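PDB 2EAB: alpha-fucosidase from Bifidobacterium bifidum, which probably releases alpha-1,2-linked L-fucose from glycans by hydrolysis, the chain described being the catalytic part of a longer protein. Local coordinates for residues A[73-78]-A[400-405]; A[137-142]-A[209-214]. One frame throughout, in Å; residues are numbered along the deposited sequence.

In the fold
Interactions 1 and 2, with centres about 8 Å apart, are built on neighbouring strands, 69-76 and 140-145, of one antiparallel sheet, and together they give a worked example of how a contact within one domain adjoins a contact between two. Interaction 2 joins residues of the N-terminal domain and lies, along the chain, inside the much longer loop closed by interaction 1, which carries strand 69-76 onto residues 400-405 of the family 95 catalytic domain. The two are coupled directly: Thr73 OG1 is probably hydrogen-bonded to Asp141 OD1 at 2.9 Å. The strand facing the catalytic domain is thus flanked by a strand tied to the 209-214 loop.

Interaction 1. Residues A[73-78]-A[400-405]; sequences TFNEET and IWSVTA. With CA (calcium ion), chain C.
Asn75 turns its side-chain amide toward Ser402 and meets it at both ends. Ser402 OG donates to Asn75 OD1 at 3.0 Å, in the carbonyl plane and on a lone pair, while Asn75 ND2 donates to Ser402 O at 3.2 Å with an N-H...O angle of 147°. Two bonds to a single residue fix the rotation of the amide. Its flat face receives the carbonyl of Ile400, whose O stands 2.9 Å from Asn75 CG, almost straight above the amide plane; the same oxygen is hydrogen-bonded to Tyr136 OH. The contact joins a strand of the seven-stranded antiparallel sheet of the N-terminal domain to a loop of the family 95 catalytic domain, and it reaches a calcium site spanning both. Glu77, its chain extended beyond CG, brings OE2 to within 2.7 Å of the calcium ion, which Ser386 O and Leu393 O also bind, and Gln392 N holds OE1. Beside this site Ile400 CG2 lies 4.0 Å from Glu77 CB. Toward the other end, Thr73 CG2, anti to the backbone N, meets Val403 CG2 at 4.1 Å, leaving OG1 turned to Trp64 NE1.

Interaction 2. Residues A[137-142]-A[209-214]; sequences LNWGDI and MPTNTN
Pro210 O is gripped from several directions. Asp141 N donates to it at 3.0 Å, a water that also donates to Asp141 OD2 adds a second bond, and Gly140 CA makes a CA-H...O contact at 3.3 Å. That water ties the acid to the loop, while OD1 of the same carboxylate forms a salt bridge with Arg71. Two residues on along the loop, Asn212 N donates to Trp139 O at 2.9 Å (N-H...O angle 167°); Tyr215 OH also bonds to this Trp139 oxygen. Between these two backbone bonds the chains come close, with Gly140 CA only 4.0 Å from Thr211 CA. A second water lies in the plane of the Trp139 ring, at its edge, accepting from NE1 at 2.9 Å and donating to Met209 O. Thr211 CG2 approaches the same ring obliquely. Met209 runs fully extended, CG anti to the backbone N (chi1 -163°), which lays its CG 3.9 Å from Ile142 CG1. Farther on, Asn212 OD1 accepts from Asn214 N, closing an Asx turn. Trp139 also meets Phe74 edge-to-face, and because Trp139 and Gly140 both stand opposite Phe74 on the adjoining antiparallel strand, the pair forms a classic beta bulge between neighbouring strands in the antiparallel sheet of the N-terminal domain.

Interaction 1. Residues A[73-78]-A[400-405]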
# COMPACT_ATOMS: atom_id res chain seq x y z
N THR A 73 -0.37 -4.12 -22.21
CA THR A 73 -1.15 -5.01 -21.36
C THR A 73 -2.15 -4.16 -20.57
O THR A 73 -1.79 -3.09 -20.07
CB THR A 73 -0.21 -5.84 -20.47
OG1 THR A 73 0.62 -6.66 -21.31
CG2 THR A 73 -0.98 -6.72 -19.50
N PHE A 74 -3.39 -4.62 -20.50
CA PHE A 74 -4.50 -3.78 -20.05
C PHE A 74 -5.20 -4.32 -18.81
O PHE A 74 -5.43 -5.53 -18.70
CB PHE A 74 -5.51 -3.61 -21.19
CG PHE A 74 -6.59 -2.61 -20.90
CD1 PHE A 74 -6.38 -1.25 -21.12
CD2 PHE A 74 -7.82 -3.02 -20.39
CE1 PHE A 74 -7.37 -0.32 -20.84
CE2 PHE A 74 -8.81 -2.09 -20.10
CZ PHE A 74 -8.59 -0.74 -20.33
N ASN A 75 -5.54 -3.40 -17.90
CA ASN A 75 -6.24 -3.72 -16.66
C ASN A 75 -7.36 -2.73 -16.37
O ASN A 75 -7.27 -1.54 -16.71
CB ASN A 75 -5.28 -3.65 -15.47
CG ASN A 75 -4.39 -4.86 -15.35
OD1 ASN A 75 -4.82 -5.92 -14.88
ND2 ASN A 75 -3.15 -4.70 -15.74
N GLU A 76 -8.39 -3.23 -15.71
CA GLU A 76 -9.35 -2.37 -15.00
C GLU A 76 -9.52 -2.93 -13.59
O GLU A 76 -9.69 -4.15 -13.41
CB GLU A 76 -10.68 -2.27 -15.75
CG GLU A 76 -11.50 -1.02 -15.41
CD GLU A 76 -12.45 -1.17 -14.23
OE1 GLU A 76 -13.04 -0.14 -13.82
OE2 GLU A 76 -12.60 -2.30 -13.72
N GLU A 77 -9.51 -2.04 -12.61
CA GLU A 77 -9.40 -2.39 -11.18
C GLU A 77 -10.50 -3.30 -10.64
O GLU A 77 -10.29 -3.98 -9.64
CB GLU A 77 -9.34 -1.12 -10.32
CG GLU A 77 -10.60 -0.27 -10.47
CD GLU A 77 -10.78 0.79 -9.41
OE1 GLU A 77 -11.68 1.63 -9.62
OE2 GLU A 77 -10.07 0.79 -8.38
N THR A 78 -11.67 -3.30 -11.28
CA THR A 78 -12.80 -4.07 -10.76
C THR A 78 -13.03 -5.41 -11.44
O THR A 78 -14.02 -6.08 -11.14
CB THR A 78 -14.13 -3.26 -10.78
OG1 THR A 78 -14.56 -3.06 -12.14
CG2 THR A 78 -13.98 -1.92 -10.08
N ILE A 400 -2.67 -2.00 -9.75
CA ILE A 400 -3.73 -2.39 -10.69
C ILE A 400 -3.18 -3.18 -11.89
O ILE A 400 -3.95 -3.51 -12.79
CB ILE A 400 -4.54 -1.16 -11.25
CG1 ILE A 400 -3.62 -0.15 -11.96
CG2 ILE A 400 -5.40 -0.53 -10.17
CD1 ILE A 400 -4.37 0.91 -12.74
N TRP A 401 -1.89 -3.49 -11.89
CA TRP A 401 -1.22 -4.00 -13.10
C TRP A 401 -0.95 -5.49 -13.01
O TRP A 401 -0.30 -5.95 -12.09
CB TRP A 401 0.10 -3.23 -13.34
CG TRP A 401 -0.13 -1.76 -13.51
CD1 TRP A 401 -0.57 -1.14 -14.64
CD2 TRP A 401 0.03 -0.74 -12.52
NE1 TRP A 401 -0.68 0.22 -14.42
CE2 TRP A 401 -0.33 0.49 -13.13
CE3 TRP A 401 0.44 -0.74 -11.18
CZ2 TRP A 401 -0.27 1.71 -12.45
CZ3 TRP A 401 0.48 0.48 -10.50
CH2 TRP A 401 0.13 1.68 -11.13
N SER A 402 -1.44 -6.25 -13.99
CA SER A 402 -1.22 -7.69 -14.03
C SER A 402 -1.32 -8.20 -15.46
O SER A 402 -1.97 -7.59 -16.29
CB SER A 402 -2.24 -8.42 -13.17
OG SER A 402 -3.52 -8.34 -13.76
N VAL A 403 -0.67 -9.34 -15.70
CA VAL A 403 -0.73 -10.02 -16.99
C VAL A 403 -1.40 -11.39 -16.89
O VAL A 403 -1.88 -11.93 -17.88
CB VAL A 403 0.69 -10.15 -17.62
CG1 VAL A 403 1.52 -11.21 -16.91
CG2 VAL A 403 0.60 -10.44 -19.12
N THR A 404 -1.43 -11.94 -15.68
CA THR A 404 -1.98 -13.27 -15.44
C THR A 404 -3.47 -13.21 -15.15
O THR A 404 -3.97 -12.22 -14.61
CB THR A 404 -1.25 -13.94 -14.26
OG1 THR A 404 -1.30 -13.06 -13.13
CG2 THR A 404 0.20 -14.22 -14.61
N ALA A 405 -4.19 -14.27 -15.52
CA ALA A 405 -5.62 -14.37 -15.22
C ALA A 405 -6.06 -15.82 -15.14
O ALA A 405 -5.55 -16.68 -15.85
CB ALA A 405 -6.46 -13.63 -16.26
CA CA C . -7.48 0.95 -7.73

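Interaction 2. Residues A[137-142]-A[209-214]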
# COMPACT_ATOMS: atom_id res chain seq x y z
N LEU A 137 -8.18 -10.23 -12.15
CA LEU A 137 -7.83 -10.69 -13.49
C LEU A 137 -7.12 -9.64 -14.31
O LEU A 137 -7.56 -8.49 -14.36
CB LEU A 137 -9.10 -11.04 -14.28
CG LEU A 137 -10.04 -12.14 -13.81
CD1 LEU A 137 -11.24 -12.24 -14.73
CD2 LEU A 137 -9.33 -13.45 -13.73
N ASN A 138 -6.06 -10.04 -15.02
CA ASN A 138 -5.64 -9.27 -16.18
C ASN A 138 -6.83 -9.20 -17.13
O ASN A 138 -7.45 -10.22 -17.43
CB ASN A 138 -4.45 -9.93 -16.89
CG ASN A 138 -4.23 -9.36 -18.28
OD1 ASN A 138 -3.84 -8.20 -18.44
ND2 ASN A 138 -4.51 -10.17 -19.29
N TRP A 139 -7.15 -8.00 -17.60
CA TRP A 139 -8.27 -7.82 -18.53
C TRP A 139 -7.90 -8.42 -19.88
O TRP A 139 -8.62 -9.27 -20.42
CB TRP A 139 -8.62 -6.33 -18.65
CG TRP A 139 -9.80 -6.02 -19.52
CD1 TRP A 139 -9.91 -6.23 -20.87
CD2 TRP A 139 -11.02 -5.40 -19.11
NE1 TRP A 139 -11.14 -5.80 -21.31
CE2 TRP A 139 -11.84 -5.29 -20.25
CE3 TRP A 139 -11.51 -4.95 -17.88
CZ2 TRP A 139 -13.11 -4.72 -20.21
CZ3 TRP A 139 -12.78 -4.39 -17.83
CH2 TRP A 139 -13.56 -4.28 -18.99
N GLY A 140 -6.77 -7.98 -20.43
CA GLY A 140 -6.27 -8.46 -21.70
C GLY A 140 -5.12 -7.60 -22.17
O GLY A 140 -4.29 -7.17 -21.36
N ASP A 141 -5.09 -7.34 -23.47
CA ASP A 141 -4.05 -6.51 -24.08
C ASP A 141 -4.62 -5.66 -25.20
O ASP A 141 -5.62 -6.03 -25.82
CB ASP A 141 -2.94 -7.38 -24.67
CG ASP A 141 -2.29 -8.29 -23.64
OD1 ASP A 141 -1.27 -7.89 -23.05
OD2 ASP A 141 -2.81 -9.42 -23.45
N ILE A 142 -3.97 -4.53 -25.44
CA ILE A 142 -4.15 -3.76 -26.67
C ILE A 142 -2.95 -4.07 -27.56
O ILE A 142 -1.80 -3.91 -27.14
CB ILE A 142 -4.19 -2.23 -26.38
CG1 ILE A 142 -5.32 -1.91 -25.39
CG2 ILE A 142 -4.36 -1.44 -27.69
CD1 ILE A 142 -5.23 -0.52 -24.77
N MET A 209 -8.06 -5.60 -29.28
CA MET A 209 -8.06 -5.59 -27.82
C MET A 209 -8.57 -6.92 -27.26
O MET A 209 -9.63 -6.97 -26.63
CB MET A 209 -8.86 -4.41 -27.29
CG MET A 209 -8.59 -4.07 -25.82
SD MET A 209 -9.44 -2.56 -25.34
CE MET A 209 -9.03 -2.49 -23.60
N PRO A 210 -7.81 -8.01 -27.49
CA PRO A 210 -8.23 -9.32 -27.00
C PRO A 210 -8.22 -9.40 -25.48
O PRO A 210 -7.28 -8.93 -24.83
CB PRO A 210 -7.18 -10.27 -27.58
CG PRO A 210 -5.97 -9.41 -27.77
CD PRO A 210 -6.52 -8.09 -28.20
N THR A 211 -9.27 -9.99 -24.93
CA THR A 211 -9.31 -10.31 -23.52
C THR A 211 -8.38 -11.48 -23.24
O THR A 211 -8.09 -12.29 -24.14
CB THR A 211 -10.73 -10.64 -23.06
OG1 THR A 211 -11.34 -11.50 -24.04
CG2 THR A 211 -11.56 -9.37 -22.90
N ASN A 212 -7.90 -11.58 -22.00
CA ASN A 212 -7.06 -12.69 -21.60
C ASN A 212 -7.82 -13.98 -21.85
O ASN A 212 -8.99 -14.10 -21.51
CB ASN A 212 -6.70 -12.54 -20.12
CG ASN A 212 -5.66 -13.54 -19.68
OD1 ASN A 212 -5.88 -14.75 -19.74
ND2 ASN A 212 -4.52 -13.04 -19.20
N THR A 213 -7.14 -14.95 -22.46
CA THR A 213 -7.79 -16.16 -22.94
C THR A 213 -7.95 -17.24 -21.86
O THR A 213 -8.37 -18.36 -22.17
CB THR A 213 -7.03 -16.75 -24.15
OG1 THR A 213 -5.68 -17.05 -23.76
CG2 THR A 213 -6.99 -15.75 -25.30
N ASN A 214 -7.62 -16.92 -20.61
CA ASN A 214 -7.55 -17.93 -19.55
C ASN A 214 -8.68 -17.91 -18.52
O ASN A 214 -8.82 -18.86 -17.75
CB ASN A 214 -6.19 -17.88 -18.87
CG ASN A 214 -5.05 -18.06 -19.86
OD1 ASN A 214 -4.30 -17.11 -20.12
ND2 ASN A 214 -4.94 -19.24 -20.43
O HOH W 1 -11.05 -6.04 -24.19
O HOH W 2 -5.16 -10.71 -24.12